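Local coordinates for protein glucose-6-phosphate isomerase (Thermus thermophilus, PDB 1ZZG) that probably catalyses the reversible isomerisation of glucose 6-phosphate to fructose 6-phosphate, a step shared by glycolysis and gluconeogenesis, at residues Ala213-Ala216 and Asn217-Ala220; Ala137-Leu140 and Lys141-Lys144. All blocks are in the same frame, centred on the assembly; numbering follows the deposited sequence.

Contact 1 of 2, residues Ala213-Ala216 and Asn217-Ala220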
ATOM      1  N   ALA A 213      -2.524  22.913  -9.233  1.00 20.35           N
ATOM      2  CA  ALA A 213      -1.104  22.718  -9.521  1.00 21.76           C
ATOM      3  C   ALA A 213      -0.471  24.076  -9.860  1.00 23.40           C
ATOM      4  O   ALA A 213       0.678  24.347  -9.494  1.00 20.55           O
ATOM      5  CB  ALA A 213      -0.921  21.731 -10.685  1.00 22.20           C
ATOM      6  N   ARG A 214      -1.225  24.925 -10.550  1.00 22.89           N
ATOM      7  CA  ARG A 214      -0.748  26.265 -10.908  1.00 24.10           C
ATOM      8  C   ARG A 214      -0.460  27.050  -9.622  1.00 23.00           C
ATOM      9  O   ARG A 214       0.519  27.789  -9.541  1.00 24.20           O
ATOM     10  CB  ARG A 214      -1.809  26.995 -11.738  1.00 27.10           C
ATOM     11  CG  ARG A 214      -1.333  28.274 -12.423  1.00 34.47           C
ATOM     12  CD  ARG A 214      -2.427  28.801 -13.351  1.00 38.99           C
ATOM     13  NE  ARG A 214      -2.995  27.707 -14.133  1.00 43.64           N
ATOM     14  CZ  ARG A 214      -4.253  27.661 -14.558  1.00 46.55           C
ATOM     15  NH1 ARG A 214      -5.085  28.656 -14.283  1.00 47.72           N
ATOM     16  NH2 ARG A 214      -4.689  26.603 -15.230  1.00 48.05           N
ATOM     17  N   LYS A 215      -1.318  26.887  -8.616  1.00 23.97           N
ATOM     18  CA  LYS A 215      -1.114  27.577  -7.346  1.00 24.37           C
ATOM     19  C   LYS A 215       0.225  27.146  -6.749  1.00 23.81           C
ATOM     20  O   LYS A 215       0.972  27.971  -6.233  1.00 23.90           O
ATOM     21  CB  LYS A 215      -2.246  27.250  -6.370  1.00 26.20           C
ATOM     22  CG  LYS A 215      -3.630  27.668  -6.864  1.00 30.31           C
ATOM     23  CD  LYS A 215      -3.710  29.168  -7.131  1.00 32.03           C
ATOM     24  CE  LYS A 215      -3.532  29.980  -5.855  1.00 33.42           C
ATOM     25  NZ  LYS A 215      -3.625  31.452  -6.099  1.00 36.44           N
ATOM     26  N   ALA A 216       0.516  25.848  -6.818  1.00 21.26           N
ATOM     27  CA  ALA A 216       1.773  25.316  -6.304  1.00 22.01           C
ATOM     28  C   ALA A 216       2.933  25.972  -7.056  1.00 22.33           C
ATOM     29  O   ALA A 216       3.943  26.345  -6.449  1.00 23.50           O
ATOM     30  CB  ALA A 216       1.818  23.802  -6.480  1.00 20.39           C
ATOM     31  N   ASN A 217       2.793  26.117  -8.374  1.00 20.99           N
ATOM     32  CA  ASN A 217       3.846  26.761  -9.164  1.00 21.29           C
ATOM     33  C   ASN A 217       4.098  28.161  -8.603  1.00 21.87           C
ATOM     34  O   ASN A 217       5.232  28.611  -8.521  1.00 22.51           O
ATOM     35  CB  ASN A 217       3.448  26.880 -10.636  1.00 20.77           C
ATOM     36  CG  ASN A 217       3.612  25.578 -11.397  1.00 22.27           C
ATOM     37  OD1 ASN A 217       4.175  24.604 -10.886  1.00 20.90           O
ATOM     38  ND2 ASN A 217       3.134  25.561 -12.637  1.00 21.23           N
ATOM     39  N   GLU A 218       3.027  28.847  -8.226  1.00 23.96           N
ATOM     40  CA  GLU A 218       3.154  30.188  -7.669  1.00 26.35           C
ATOM     41  C   GLU A 218       3.971  30.155  -6.384  1.00 24.82           C
ATOM     42  O   GLU A 218       4.895  30.953  -6.207  1.00 23.64           O
ATOM     43  CB  GLU A 218       1.771  30.777  -7.387  1.00 28.62           C
ATOM     44  CG  GLU A 218       1.061  31.294  -8.621  1.00 33.02           C
ATOM     45  CD  GLU A 218      -0.382  31.661  -8.343  1.00 36.37           C
ATOM     46  OE1 GLU A 218      -0.684  32.091  -7.207  1.00 38.96           O
ATOM     47  OE2 GLU A 218      -1.213  31.529  -9.265  1.00 37.86           O
ATOM     48  N   THR A 219       3.635  29.227  -5.491  1.00 24.80           N
ATOM     49  CA  THR A 219       4.354  29.118  -4.232  1.00 23.91           C
ATOM     50  C   THR A 219       5.826  28.801  -4.481  1.00 23.78           C
ATOM     51  O   THR A 219       6.696  29.270  -3.757  1.00 24.20           O
ATOM     52  CB  THR A 219       3.732  28.029  -3.304  1.00 24.18           C
ATOM     53  OG1 THR A 219       3.929  26.727  -3.868  1.00 25.34           O
ATOM     54  CG2 THR A 219       2.243  28.271  -3.133  1.00 22.91           C
ATOM     55  N   ALA A 220       6.110  28.021  -5.518  1.00 23.99           N
ATOM     56  CA  ALA A 220       7.491  27.663  -5.825  1.00 24.13           C
ATOM     57  C   ALA A 220       8.323  28.889  -6.202  1.00 25.07           C
ATOM     58  O   ALA A 220       9.539  28.903  -6.008  1.00 23.43           O
ATOM     59  CB  ALA A 220       7.533  26.639  -6.956  1.00 22.89           C
TER

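Contact 2 of 2, residues Ala137-Leu140 and Lys141-Lys144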
ATOM      1  N   ALA A 137      -0.277  -7.105 -25.325  1.00 27.17           N
ATOM      2  CA  ALA A 137      -0.337  -8.216 -26.274  1.00 28.33           C
ATOM      3  C   ALA A 137      -1.545  -9.083 -25.944  1.00 28.59           C
ATOM      4  O   ALA A 137      -2.350  -9.413 -26.816  1.00 28.82           O
ATOM      5  CB  ALA A 137       0.940  -9.048 -26.190  1.00 28.06           C
ATOM      6  N   VAL A 138      -1.667  -9.429 -24.669  1.00 28.15           N
ATOM      7  CA  VAL A 138      -2.762 -10.257 -24.193  1.00 27.03           C
ATOM      8  C   VAL A 138      -4.121  -9.615 -24.438  1.00 27.46           C
ATOM      9  O   VAL A 138      -5.025 -10.259 -24.971  1.00 26.90           O
ATOM     10  CB  VAL A 138      -2.599 -10.565 -22.687  1.00 26.85           C
ATOM     11  CG1 VAL A 138      -3.804 -11.331 -22.178  1.00 26.12           C
ATOM     12  CG2 VAL A 138      -1.332 -11.372 -22.454  1.00 26.01           C
ATOM     13  N   PHE A 139      -4.282  -8.349 -24.064  1.00 27.60           N
ATOM     14  CA  PHE A 139      -5.575  -7.703 -24.284  1.00 29.24           C
ATOM     15  C   PHE A 139      -5.887  -7.494 -25.762  1.00 29.44           C
ATOM     16  O   PHE A 139      -7.044  -7.549 -26.156  1.00 30.30           O
ATOM     17  CB  PHE A 139      -5.678  -6.372 -23.524  1.00 29.99           C
ATOM     18  CG  PHE A 139      -6.324  -6.509 -22.169  1.00 30.91           C
ATOM     19  CD1 PHE A 139      -5.579  -6.882 -21.055  1.00 30.84           C
ATOM     20  CD2 PHE A 139      -7.695  -6.328 -22.022  1.00 30.38           C
ATOM     21  CE1 PHE A 139      -6.192  -7.072 -19.820  1.00 31.22           C
ATOM     22  CE2 PHE A 139      -8.319  -6.517 -20.792  1.00 31.11           C
ATOM     23  CZ  PHE A 139      -7.568  -6.891 -19.687  1.00 31.92           C
ATOM     24  N   LEU A 140      -4.864  -7.263 -26.578  1.00 30.43           N
ATOM     25  CA  LEU A 140      -5.088  -7.058 -28.003  1.00 31.29           C
ATOM     26  C   LEU A 140      -5.795  -8.275 -28.603  1.00 32.02           C
ATOM     27  O   LEU A 140      -6.780  -8.131 -29.325  1.00 32.74           O
ATOM     28  CB  LEU A 140      -3.764  -6.807 -28.706  1.00 32.33           C
ATOM     29  CG  LEU A 140      -3.464  -5.344 -29.041  1.00 35.07           C
ATOM     30  CD1 LEU A 140      -2.099  -5.239 -29.686  1.00 34.76           C
ATOM     31  CD2 LEU A 140      -4.536  -4.804 -29.973  1.00 34.59           C
ATOM     32  N   LYS A 141      -5.293  -9.467 -28.293  1.00 30.66           N
ATOM     33  CA  LYS A 141      -5.877 -10.716 -28.777  1.00 30.80           C
ATOM     34  C   LYS A 141      -7.350 -10.780 -28.356  1.00 31.23           C
ATOM     35  O   LYS A 141      -8.235 -11.108 -29.150  1.00 30.43           O
ATOM     36  CB  LYS A 141      -5.099 -11.902 -28.183  1.00 32.34           C
ATOM     37  CG  LYS A 141      -5.607 -13.288 -28.585  1.00 34.46           C
ATOM     38  CD  LYS A 141      -4.941 -14.395 -27.774  1.00 36.12           C
ATOM     39  CE  LYS A 141      -5.539 -15.769 -28.084  1.00 38.10           C
ATOM     40  NZ  LYS A 141      -5.369 -16.177 -29.505  1.00 40.03           N
ATOM     41  N   TRP A 142      -7.593 -10.432 -27.099  1.00 29.05           N
ATOM     42  CA  TRP A 142      -8.923 -10.445 -26.504  1.00 28.65           C
ATOM     43  C   TRP A 142      -9.858  -9.483 -27.230  1.00 29.56           C
ATOM     44  O   TRP A 142     -10.972  -9.850 -27.615  1.00 29.14           O
ATOM     45  CB  TRP A 142      -8.794 -10.062 -25.028  1.00 28.58           C
ATOM     46  CG  TRP A 142     -10.040 -10.132 -24.210  1.00 28.24           C
ATOM     47  CD1 TRP A 142     -10.672 -11.258 -23.753  1.00 28.49           C
ATOM     48  CD2 TRP A 142     -10.763  -9.023 -23.677  1.00 27.90           C
ATOM     49  NE1 TRP A 142     -11.739 -10.914 -22.960  1.00 26.93           N
ATOM     50  CE2 TRP A 142     -11.819  -9.546 -22.896  1.00 27.84           C
ATOM     51  CE3 TRP A 142     -10.620  -7.633 -23.780  1.00 28.88           C
ATOM     52  CZ2 TRP A 142     -12.727  -8.725 -22.218  1.00 27.55           C
ATOM     53  CZ3 TRP A 142     -11.521  -6.817 -23.107  1.00 27.62           C
ATOM     54  CH2 TRP A 142     -12.565  -7.370 -22.333  1.00 28.43           C
ATOM     55  N   LEU A 143      -9.392  -8.257 -27.439  1.00 27.13           N
ATOM     56  CA  LEU A 143     -10.196  -7.244 -28.113  1.00 27.87           C
ATOM     57  C   LEU A 143     -10.581  -7.651 -29.530  1.00 28.94           C
ATOM     58  O   LEU A 143     -11.751  -7.563 -29.911  1.00 29.07           O
ATOM     59  CB  LEU A 143      -9.438  -5.917 -28.156  1.00 27.44           C
ATOM     60  CG  LEU A 143      -9.232  -5.205 -26.818  1.00 27.31           C
ATOM     61  CD1 LEU A 143      -8.432  -3.927 -27.055  1.00 28.62           C
ATOM     62  CD2 LEU A 143     -10.580  -4.892 -26.191  1.00 25.86           C
ATOM     63  N   LYS A 144      -9.597  -8.094 -30.305  1.00 28.07           N
ATOM     64  CA  LYS A 144      -9.847  -8.506 -31.677  1.00 31.37           C
ATOM     65  C   LYS A 144     -10.829  -9.675 -31.775  1.00 30.47           C
ATOM     66  O   LYS A 144     -11.729  -9.663 -32.616  1.00 29.42           O
ATOM     67  CB  LYS A 144      -8.527  -8.874 -32.362  1.00 30.79           C
ATOM     68  CG  LYS A 144      -7.597  -7.693 -32.574  1.00 31.66           C
ATOM     69  CD  LYS A 144      -6.328  -8.110 -33.288  1.00 34.18           C
ATOM     70  CE  LYS A 144      -5.446  -6.916 -33.600  1.00 34.33           C
ATOM     71  NZ  LYS A 144      -4.201  -7.342 -34.291  1.00 35.48           N
TER

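Contact 1 of 2, residues Ala213-Ala216 and Asn217-Ala220
Lys215 and Glu218, three residues apart on one helix, run side by side with their side chains pointing the same way, and their charged ends meet in a salt bridge. Lys215 NZ approaches Glu218 OE1 at 3.2 Å, on the syn side of the carboxylate but 28° out of its plane. The two chains reach this meeting differently. The lysine is bent at its second and third torsions, bends that bring NZ round to the glutamate beside it, whereas the glutamate is extended beyond CG. The aliphatic part of the lysine shares in the contact, Lys215 CE lying 3.8 Å from Glu218 OE1.

One position further on, the Thr219 hydroxyl turns back to the preceding turn. With chi1 at 68°, Thr219 OG1 sits between the backbone N and the carbonyl carbon, where it donates to Ala216 O over 2.6 Å. Ala216 O also accepts Ala220 N at 2.9 Å, so two donors grip it. This is the familiar way in which a threonine within a helix ties its hydroxyl to an earlier carbonyl while the main-chain i to i+4 bond stays intact; here it occurs in helix 206-221 of the phosphoglucose isomerase fold. Thr219 CG2 meanwhile lies against Lys215 O, at 3.4 Å.

Asn217 sends its amide to a different part of the fold. Asn217 CB passes 3.3 Å from Arg214 O and its backbone N bonds to Ala213 O, but the polar end is held from outside: OD1 accepts from Trp383 and Gln379 of helix 371-391, and ND2 donates to Met44 O. Bonds at both ends of the amide fix its flip. Helix 371-391 also packs on Lys215, Ala216 and Ala220, through Tyr372, Trp376, Gln379 and Trp383.

Contact 2 of 2, residues Ala137-Leu140 and Lys141-Lys144
Phe139 O receives Leu143 N in a hydrogen bond of 2.8 Å, and Leu143 CG rests 3.3 Å from the same oxygen. Leu140 O takes Lys144 N at 3.0 Å. On this i to i+4 frame Phe139 and Trp142 lie side by side and form an offset edge-to-face pair, the phenylalanine edge toward the indole face. The planes stand at 75°, and Phe139 CD2 comes 3.7 Å from Trp142 CE3. A chi1 of -175°, with CG anti to the backbone N, carries the indole to its neighbour. Helix 130-147 is the crossover of a beta-alpha-beta unit between strands 118-124 and 155-159; Phe139 packs on Val70, Ile72 and Val120 of the parallel sheet, while Ala137 and Leu140 touch Val325 of the second subunit. An alanine in place of Phe139 is likely to open a gap against the sheet and take from the indole its Phe139 contact, leaving it His146 as an edge-to-face partner. The hydrogen bond from Trp142 NE1 to Leu110 O meets the polar need of the buried indole and restrains its rotation, leaving the ring for apolar contact with Phe139.

Contact 1 and contact 2 are each a single run of helix, and they lie on opposite sides of the chain's centre: their own centres are 42 Å apart and their nearest atoms about 31 Å, so they do not touch. Contact 2 comes first in the chain and lies at the subunit interface, whereas contact 1 follows in helix 206-221 and is touched by no other chain of the assembly. Both fall within the phosphoglucose isomerase family region yet away from the predicted active-site residues Glu267 and Lys406. One principle, pairing at i to i+3, thus appears as a charged pair in 213-220 and an aromatic pair in 137-144.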